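Local coordinates for protein (triosephosphate isomerase) (Thermotoga maritima, PDB 1B9B) that probably catalyses the interconversion of dihydroxyacetone phosphate and D-glyceraldehyde 3-phosphate, at residues V148-F152 with L194-Y199; L27-H32 with I54-I60. One frame throughout, in Å; residues are numbered along the deposited sequence.

Contact 1 of 2, residues V148-F152 with L194-Y199; sequences VREGF and LLSEMY
Met198 reaches from the last turn of helix 181-198 across to Val148, Arg149 and Phe152, near the end of helix 140-152. Its CB points at that helix, and Met198 CG lies anti to the carbonyl carbon (chi1 -75°), passing 3.7 Å from Arg149 NH1. Met198 SD comes next, 4.2 Å from Val148 CG1 and close to the aliphatic CG of Arg149. A bend at the last torsion (chi3 43°) then brings the methyl Met198 CE onto Phe152, 3.6 Å from Phe152 CB.

The neighbours on helix 181-198 fill in around this chain. Leu195 CD1 sits over one face of the Phe152 ring and meets Val148 CG1 at 3.5 Å, the side chains of Val148 and Leu195 crossing at about a right angle. Leu194 CD2 lies over the centre of one guanidinium face of Arg149, 4.2 Å from Arg149 CZ. The charge of Arg149 is met within its own helix, where NE forms a salt bridge with Glu145. Cutting Arg149 back to an alanine is likely to leave Glu145 without its salt-bridge mate and to uncover Leu194 CD2 and Met198 CG. Tyr199, just past the helix end, brings OH to the edge of the Phe152 ring, near its plane, while Tyr199 CE1 is 3.9 Å from Phe152 CD2. One water, 2.7 Å from Tyr199 OH, also gives a weak hydrogen bond to Phe152 O.

The axes of the short helical segments pass 11.5 Å apart at -46°. Phe152 and Leu195 both touch Ile165 on strand 164-167, so two outer helices of the barrel share one layer of side chains. No direct hydrogen bond crosses the contact: it rests on apolar side chains and the flank of Arg149, with a weak water link between Phe152 O and Tyr199 OH.

Contact 2 of 2, residues L27-H32 with I54-I60; sequences LVNELH and ILSGRNI
Val28 divides its two methyls between different parts of 54-60. With Val28 CG1 anti to the backbone N (chi1 179°), that methyl meets the folded chain of Arg58, lying 3.4 Å from Arg58 CD and at the edge of the guanidinium, near its plane. Arg58 curls round it through a bend at chi2 (-56°), and the two side chains cross at about a right angle. The other methyl, Val28 CG2, goes to Ile54 and Leu55, 3.7 Å from Ile54 CG2 and 3.8 Å from Leu55 CD1.

Ile60 carries the next group of apolar contacts. Ile60 CD1 packs 3.6 Å from Leu27 CB and also touches Leu31 CD2, while Leu27 and Leu31 lean on Ile244 of helix 242-251 and Ile60 rests on Val41 of strand 38-42.

Asn59 supplies the polar tie. Its CG sits between the backbone N and the carbonyl carbon (chi1 52°), and Asn59 ND2 donates to Leu31 O at 2.6 Å. The donor lies almost straight out from that carbonyl, and the acceptor is tilted out of the Asn59 amide plane. Leu31 is the centre of an inverse gamma turn just beyond helix 17-30, so the bond grips the chain where it leaves the helix.

Within 54-60, a type II beta turn runs from Leu55 to Arg58. The C-terminal part of helix 17-30, meeting the chain around and after Leu55 beside strand 38-42, belongs to the adjoining beta-alpha units of a TIM barrel.

From the N terminus, the chain leaves strand 6-10, runs through helix 17-30, passes along strand 38-42 and returns down helix 48-55. Contact 2 closes a loop with 21 residues between its segments before strand 61-64 begins. Contact 1 comes much later, with 41 residues between its segments. The two loops follow in series, neither nesting nor crossing. The centres of contacts 1 and 2 lie 34 Å apart, on opposite sides of the chain's centre. Contact 2 joins the helices before and after strand 38-42; contact 1 joins helices 140-152 and 181-198, with helix 157-162 and strand 164-167 between them. Only contact 1 meets another chain, where Glu150 bridges to Lys137 of the second subunit.

Contact 1 of 2, residues V148-F152 with L194-Y199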
ATOM      1  N   VAL B 148      -9.450  19.783  -0.583  1.00 29.47           N
ATOM      2  CA  VAL B 148      -9.531  21.058  -1.285  1.00 33.09           C
ATOM      3  C   VAL B 148      -8.157  21.724  -1.337  1.00 36.39           C
ATOM      4  O   VAL B 148      -7.737  22.237  -2.384  1.00 32.74           O
ATOM      5  CB  VAL B 148     -10.543  22.003  -0.624  1.00 28.95           C
ATOM      6  CG1 VAL B 148     -10.584  23.328  -1.371  1.00 26.82           C
ATOM      7  CG2 VAL B 148     -11.913  21.364  -0.650  1.00 29.28           C
ATOM      8  N   ARG B 149      -7.461  21.702  -0.205  1.00 35.57           N
ATOM      9  CA  ARG B 149      -6.129  22.279  -0.119  1.00 31.77           C
ATOM     10  C   ARG B 149      -5.180  21.552  -1.076  1.00 34.99           C
ATOM     11  O   ARG B 149      -4.423  22.192  -1.826  1.00 33.96           O
ATOM     12  CB  ARG B 149      -5.619  22.174   1.305  1.00 28.33           C
ATOM     13  CG  ARG B 149      -6.283  23.130   2.272  1.00 24.42           C
ATOM     14  CD  ARG B 149      -5.690  22.929   3.660  1.00 31.81           C
ATOM     15  NE  ARG B 149      -6.075  23.982   4.588  1.00 32.44           N
ATOM     16  CZ  ARG B 149      -5.859  25.275   4.376  1.00 34.26           C
ATOM     17  NH1 ARG B 149      -5.255  25.680   3.256  1.00 31.99           N
ATOM     18  NH2 ARG B 149      -6.251  26.161   5.279  1.00 25.68           N
ATOM     19  N   GLU B 150      -5.222  20.219  -1.049  1.00 29.90           N
ATOM     20  CA  GLU B 150      -4.388  19.425  -1.936  1.00 27.15           C
ATOM     21  C   GLU B 150      -4.707  19.763  -3.387  1.00 29.73           C
ATOM     22  O   GLU B 150      -3.829  20.173  -4.139  1.00 32.33           O
ATOM     23  CB  GLU B 150      -4.612  17.937  -1.689  1.00 26.13           C
ATOM     24  CG  GLU B 150      -4.032  17.445  -0.380  1.00 32.19           C
ATOM     25  CD  GLU B 150      -2.569  17.045  -0.497  1.00 35.76           C
ATOM     26  OE1 GLU B 150      -1.871  17.595  -1.375  1.00 33.82           O
ATOM     27  OE2 GLU B 150      -2.113  16.190   0.298  1.00 36.79           O
ATOM     28  N   GLY B 151      -5.969  19.616  -3.771  1.00 30.20           N
ATOM     29  CA  GLY B 151      -6.358  19.899  -5.139  1.00 30.81           C
ATOM     30  C   GLY B 151      -6.002  21.279  -5.675  1.00 32.91           C
ATOM     31  O   GLY B 151      -5.575  21.399  -6.824  1.00 32.92           O
ATOM     32  N   PHE B 152      -6.179  22.317  -4.857  1.00 33.62           N
ATOM     33  CA  PHE B 152      -5.884  23.689  -5.279  1.00 36.16           C
ATOM     34  C   PHE B 152      -4.423  24.097  -5.164  1.00 36.20           C
ATOM     35  O   PHE B 152      -3.994  25.080  -5.786  1.00 32.06           O
ATOM     36  CB  PHE B 152      -6.727  24.701  -4.487  1.00 33.88           C
ATOM     37  CG  PHE B 152      -8.099  24.910  -5.046  1.00 37.36           C
ATOM     38  CD1 PHE B 152      -9.136  24.034  -4.735  1.00 36.38           C
ATOM     39  CD2 PHE B 152      -8.346  25.958  -5.925  1.00 36.33           C
ATOM     40  CE1 PHE B 152     -10.396  24.198  -5.293  1.00 37.27           C
ATOM     41  CE2 PHE B 152      -9.603  26.131  -6.490  1.00 39.18           C
ATOM     42  CZ  PHE B 152     -10.632  25.247  -6.173  1.00 39.85           C
ATOM     43  N   LEU B 194     -13.410  28.355   3.550  1.00 41.55           N
ATOM     44  CA  LEU B 194     -12.050  27.854   3.370  1.00 39.56           C
ATOM     45  C   LEU B 194     -11.474  28.514   2.123  1.00 37.14           C
ATOM     46  O   LEU B 194     -10.420  29.146   2.153  1.00 35.74           O
ATOM     47  CB  LEU B 194     -12.077  26.333   3.176  1.00 41.39           C
ATOM     48  CG  LEU B 194     -10.823  25.515   3.509  1.00 43.98           C
ATOM     49  CD1 LEU B 194     -11.015  24.073   3.078  1.00 47.88           C
ATOM     50  CD2 LEU B 194      -9.633  26.097   2.814  1.00 45.58           C
ATOM     51  N   LEU B 195     -12.178  28.355   1.016  1.00 32.48           N
ATOM     52  CA  LEU B 195     -11.739  28.947  -0.226  1.00 34.59           C
ATOM     53  C   LEU B 195     -11.480  30.435  -0.022  1.00 33.88           C
ATOM     54  O   LEU B 195     -10.664  31.038  -0.707  1.00 31.46           O
ATOM     55  CB  LEU B 195     -12.811  28.737  -1.291  1.00 34.17           C
ATOM     56  CG  LEU B 195     -12.531  27.728  -2.400  1.00 34.48           C
ATOM     57  CD1 LEU B 195     -11.562  26.660  -1.938  1.00 36.29           C
ATOM     58  CD2 LEU B 195     -13.849  27.128  -2.841  1.00 34.57           C
ATOM     59  N   SER B 196     -12.175  31.025   0.936  1.00 37.04           N
ATOM     60  CA  SER B 196     -12.017  32.443   1.196  1.00 43.50           C
ATOM     61  C   SER B 196     -10.672  32.761   1.834  1.00 44.58           C
ATOM     62  O   SER B 196      -9.989  33.697   1.430  1.00 44.73           O
ATOM     63  CB  SER B 196     -13.139  32.926   2.096  1.00 43.78           C
ATOM     64  OG  SER B 196     -13.000  34.313   2.306  1.00 58.62           O
ATOM     65  N   GLU B 197     -10.301  31.977   2.839  1.00 47.62           N
ATOM     66  CA  GLU B 197      -9.035  32.154   3.534  1.00 47.67           C
ATOM     67  C   GLU B 197      -7.886  31.814   2.599  1.00 47.74           C
ATOM     68  O   GLU B 197      -6.903  32.544   2.522  1.00 49.74           O
ATOM     69  CB  GLU B 197      -8.996  31.252   4.762  1.00 51.75           C
ATOM     70  CG  GLU B 197     -10.103  31.568   5.760  1.00 66.71           C
ATOM     71  CD  GLU B 197     -10.167  30.582   6.911  1.00 73.97           C
ATOM     72  OE1 GLU B 197      -9.129  30.380   7.581  1.00 80.78           O
ATOM     73  OE2 GLU B 197     -11.257  30.010   7.146  1.00 75.85           O
ATOM     74  N   MET B 198      -8.019  30.702   1.883  1.00 45.27           N
ATOM     75  CA  MET B 198      -7.003  30.272   0.932  1.00 41.17           C
ATOM     76  C   MET B 198      -6.698  31.373  -0.080  1.00 42.55           C
ATOM     77  O   MET B 198      -5.541  31.660  -0.356  1.00 45.69           O
ATOM     78  CB  MET B 198      -7.463  29.013   0.196  1.00 37.95           C
ATOM     79  CG  MET B 198      -7.397  27.760   1.028  1.00 34.45           C
ATOM     80  SD  MET B 198      -8.053  26.316   0.189  1.00 44.72           S
ATOM     81  CE  MET B 198      -7.366  26.525  -1.430  1.00 40.01           C
ATOM     82  N   TYR B 199      -7.735  31.985  -0.642  1.00 42.97           N
ATOM     83  CA  TYR B 199      -7.529  33.054  -1.607  1.00 45.88           C
ATOM     84  C   TYR B 199      -8.164  34.344  -1.109  1.00 47.52           C
ATOM     85  O   TYR B 199      -7.536  35.092  -0.373  1.00 49.76           O
ATOM     86  CB  TYR B 199      -8.079  32.655  -2.983  1.00 45.28           C
ATOM     87  CG  TYR B 199      -7.394  31.433  -3.564  1.00 46.66           C
ATOM     88  CD1 TYR B 199      -7.835  30.146  -3.252  1.00 47.07           C
ATOM     89  CD2 TYR B 199      -6.270  31.560  -4.382  1.00 46.42           C
ATOM     90  CE1 TYR B 199      -7.177  29.019  -3.736  1.00 45.94           C
ATOM     91  CE2 TYR B 199      -5.597  30.432  -4.871  1.00 44.05           C
ATOM     92  CZ  TYR B 199      -6.058  29.168  -4.542  1.00 45.87           C
ATOM     93  OH  TYR B 199      -5.401  28.053  -5.009  1.00 48.20           O
TER
HETATM   94  O   HOH W   1      -3.973  26.971  -3.052  1.00 45.38           O

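Contact 2 of 2, residues L27-H32 with I54-I60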
ATOM      1  N   LEU B  27     -31.968  15.470 -26.289  1.00 65.39           N
ATOM      2  CA  LEU B  27     -31.692  16.640 -25.485  1.00 63.81           C
ATOM      3  C   LEU B  27     -31.407  17.885 -26.306  1.00 65.19           C
ATOM      4  O   LEU B  27     -31.984  18.934 -26.050  1.00 66.46           O
ATOM      5  CB  LEU B  27     -30.516  16.354 -24.555  1.00 63.86           C
ATOM      6  CG  LEU B  27     -30.862  15.503 -23.335  1.00 66.98           C
ATOM      7  CD1 LEU B  27     -31.777  14.365 -23.744  1.00 71.42           C
ATOM      8  CD2 LEU B  27     -29.595  14.985 -22.695  1.00 63.31           C
ATOM      9  N   VAL B  28     -30.525  17.783 -27.293  1.00 65.91           N
ATOM     10  CA  VAL B  28     -30.189  18.958 -28.093  1.00 69.46           C
ATOM     11  C   VAL B  28     -31.420  19.777 -28.460  1.00 71.51           C
ATOM     12  O   VAL B  28     -31.338  20.996 -28.612  1.00 71.08           O
ATOM     13  CB  VAL B  28     -29.440  18.581 -29.392  1.00 69.91           C
ATOM     14  CG1 VAL B  28     -29.129  19.833 -30.188  1.00 65.29           C
ATOM     15  CG2 VAL B  28     -28.154  17.844 -29.059  1.00 69.62           C
ATOM     16  N   ASN B  29     -32.562  19.106 -28.582  1.00 75.43           N
ATOM     17  CA  ASN B  29     -33.813  19.773 -28.937  1.00 77.58           C
ATOM     18  C   ASN B  29     -34.703  20.116 -27.736  1.00 78.75           C
ATOM     19  O   ASN B  29     -35.301  21.195 -27.699  1.00 77.03           O
ATOM     20  CB  ASN B  29     -34.583  18.912 -29.944  1.00 78.97           C
ATOM     21  CG  ASN B  29     -33.922  18.892 -31.313  1.00 80.46           C
ATOM     22  OD1 ASN B  29     -33.962  19.879 -32.051  1.00 79.66           O
ATOM     23  ND2 ASN B  29     -33.299  17.771 -31.654  1.00 83.89           N
ATOM     24  N   GLU B  30     -34.793  19.208 -26.761  1.00 80.09           N
ATOM     25  CA  GLU B  30     -35.595  19.447 -25.555  1.00 81.00           C
ATOM     26  C   GLU B  30     -35.113  20.722 -24.856  1.00 80.46           C
ATOM     27  O   GLU B  30     -35.873  21.670 -24.676  1.00 82.40           O
ATOM     28  CB  GLU B  30     -35.476  18.270 -24.580  1.00 81.26           C
ATOM     29  CG  GLU B  30     -36.013  16.953 -25.106  1.00 82.93           C
ATOM     30  CD  GLU B  30     -37.514  16.962 -25.252  1.00 83.76           C
ATOM     31  OE1 GLU B  30     -38.024  17.854 -25.956  1.00 85.94           O
ATOM     32  OE2 GLU B  30     -38.185  16.081 -24.667  1.00 83.69           O
ATOM     33  N   LEU B  31     -33.843  20.735 -24.462  1.00 78.58           N
ATOM     34  CA  LEU B  31     -33.260  21.891 -23.792  1.00 76.88           C
ATOM     35  C   LEU B  31     -32.628  22.801 -24.836  1.00 76.80           C
ATOM     36  O   LEU B  31     -31.424  23.028 -24.813  1.00 77.26           O
ATOM     37  CB  LEU B  31     -32.185  21.442 -22.793  1.00 74.16           C
ATOM     38  CG  LEU B  31     -32.482  20.339 -21.770  1.00 72.76           C
ATOM     39  CD1 LEU B  31     -33.918  20.466 -21.297  1.00 72.77           C
ATOM     40  CD2 LEU B  31     -32.251  18.972 -22.384  1.00 71.88           C
ATOM     41  N   HIS B  32     -33.442  23.331 -25.741  1.00 78.14           N
ATOM     42  CA  HIS B  32     -32.933  24.187 -26.807  1.00 81.83           C
ATOM     43  C   HIS B  32     -32.826  25.665 -26.461  1.00 84.37           C
ATOM     44  O   HIS B  32     -31.850  26.321 -26.824  1.00 83.27           O
ATOM     45  CB  HIS B  32     -33.791  24.013 -28.068  1.00 84.27           C
ATOM     46  CG  HIS B  32     -33.322  24.824 -29.238  1.00 88.76           C
ATOM     47  ND1 HIS B  32     -33.550  26.180 -29.345  1.00 92.50           N
ATOM     48  CD2 HIS B  32     -32.623  24.474 -30.344  1.00 90.89           C
ATOM     49  CE1 HIS B  32     -33.013  26.629 -30.466  1.00 91.34           C
ATOM     50  NE2 HIS B  32     -32.443  25.614 -31.090  1.00 91.43           N
ATOM     51  N   ILE B  54     -22.792  15.861 -32.404  1.00 73.85           N
ATOM     52  CA  ILE B  54     -24.203  16.118 -32.134  1.00 70.66           C
ATOM     53  C   ILE B  54     -24.343  17.386 -31.282  1.00 72.46           C
ATOM     54  O   ILE B  54     -25.451  17.873 -31.048  1.00 74.91           O
ATOM     55  CB  ILE B  54     -24.856  14.946 -31.368  1.00 67.71           C
ATOM     56  CG1 ILE B  54     -24.783  13.675 -32.206  1.00 65.81           C
ATOM     57  CG2 ILE B  54     -26.311  15.268 -31.044  1.00 64.84           C
ATOM     58  CD1 ILE B  54     -25.418  12.471 -31.535  1.00 68.11           C
ATOM     59  N   LEU B  55     -23.219  17.924 -30.819  1.00 68.76           N
ATOM     60  CA  LEU B  55     -23.243  19.123 -29.992  1.00 66.51           C
ATOM     61  C   LEU B  55     -22.586  20.334 -30.642  1.00 68.53           C
ATOM     62  O   LEU B  55     -22.819  21.464 -30.224  1.00 66.31           O
ATOM     63  CB  LEU B  55     -22.574  18.835 -28.648  1.00 61.58           C
ATOM     64  CG  LEU B  55     -23.480  18.351 -27.517  1.00 57.34           C
ATOM     65  CD1 LEU B  55     -24.512  17.387 -28.047  1.00 55.96           C
ATOM     66  CD2 LEU B  55     -22.638  17.707 -26.441  1.00 52.75           C
ATOM     67  N   SER B  56     -21.768  20.095 -31.662  1.00 72.36           N
ATOM     68  CA  SER B  56     -21.068  21.174 -32.355  1.00 79.58           C
ATOM     69  C   SER B  56     -21.979  22.330 -32.733  1.00 80.45           C
ATOM     70  O   SER B  56     -22.652  22.285 -33.760  1.00 82.06           O
ATOM     71  CB  SER B  56     -20.388  20.646 -33.622  1.00 84.19           C
ATOM     72  OG  SER B  56     -19.386  19.692 -33.311  1.00 94.40           O
ATOM     73  N   GLY B  57     -21.989  23.370 -31.906  1.00 81.26           N
ATOM     74  CA  GLY B  57     -22.820  24.527 -32.185  1.00 82.04           C
ATOM     75  C   GLY B  57     -24.040  24.629 -31.294  1.00 82.72           C
ATOM     76  O   GLY B  57     -24.634  25.697 -31.172  1.00 81.86           O
ATOM     77  N   ARG B  58     -24.419  23.518 -30.670  1.00 82.98           N
ATOM     78  CA  ARG B  58     -25.572  23.500 -29.786  1.00 83.35           C
ATOM     79  C   ARG B  58     -25.209  24.106 -28.441  1.00 83.85           C
ATOM     80  O   ARG B  58     -24.082  24.555 -28.239  1.00 83.38           O
ATOM     81  CB  ARG B  58     -26.063  22.070 -29.611  1.00 86.80           C
ATOM     82  CG  ARG B  58     -26.298  21.392 -30.936  1.00 93.32           C
ATOM     83  CD  ARG B  58     -27.277  22.194 -31.782  1.00 98.47           C
ATOM     84  NE  ARG B  58     -27.179  21.860 -33.203  1.00107.53           N
ATOM     85  CZ  ARG B  58     -27.314  20.633 -33.707  1.00110.66           C
ATOM     86  NH1 ARG B  58     -27.558  19.603 -32.908  1.00113.33           N
ATOM     87  NH2 ARG B  58     -27.200  20.435 -35.017  1.00111.42           N
ATOM     88  N   ASN B  59     -26.168  24.116 -27.521  1.00 84.66           N
ATOM     89  CA  ASN B  59     -25.956  24.696 -26.199  1.00 83.46           C
ATOM     90  C   ASN B  59     -25.322  23.754 -25.177  1.00 79.63           C
ATOM     91  O   ASN B  59     -24.448  24.170 -24.416  1.00 80.20           O
ATOM     92  CB  ASN B  59     -27.281  25.231 -25.656  1.00 88.22           C
ATOM     93  CG  ASN B  59     -28.389  24.200 -25.717  1.00 94.15           C
ATOM     94  OD1 ASN B  59     -28.742  23.718 -26.797  1.00 98.95           O
ATOM     95  ND2 ASN B  59     -28.944  23.852 -24.559  1.00 95.65           N
ATOM     96  N   ILE B  60     -25.759  22.496 -25.150  1.00 73.93           N
ATOM     97  CA  ILE B  60     -25.209  21.528 -24.204  1.00 68.45           C
ATOM     98  C   ILE B  60     -23.703  21.339 -24.411  1.00 67.25           C
ATOM     99  O   ILE B  60     -23.222  21.322 -25.546  1.00 65.96           O
ATOM    100  CB  ILE B  60     -25.929  20.182 -24.324  1.00 64.24           C
ATOM    101  CG1 ILE B  60     -27.432  20.412 -24.151  1.00 64.76           C
ATOM    102  CG2 ILE B  60     -25.396  19.205 -23.279  1.00 58.91           C
ATOM    103  CD1 ILE B  60     -28.252  19.143 -23.979  1.00 68.63           C
TER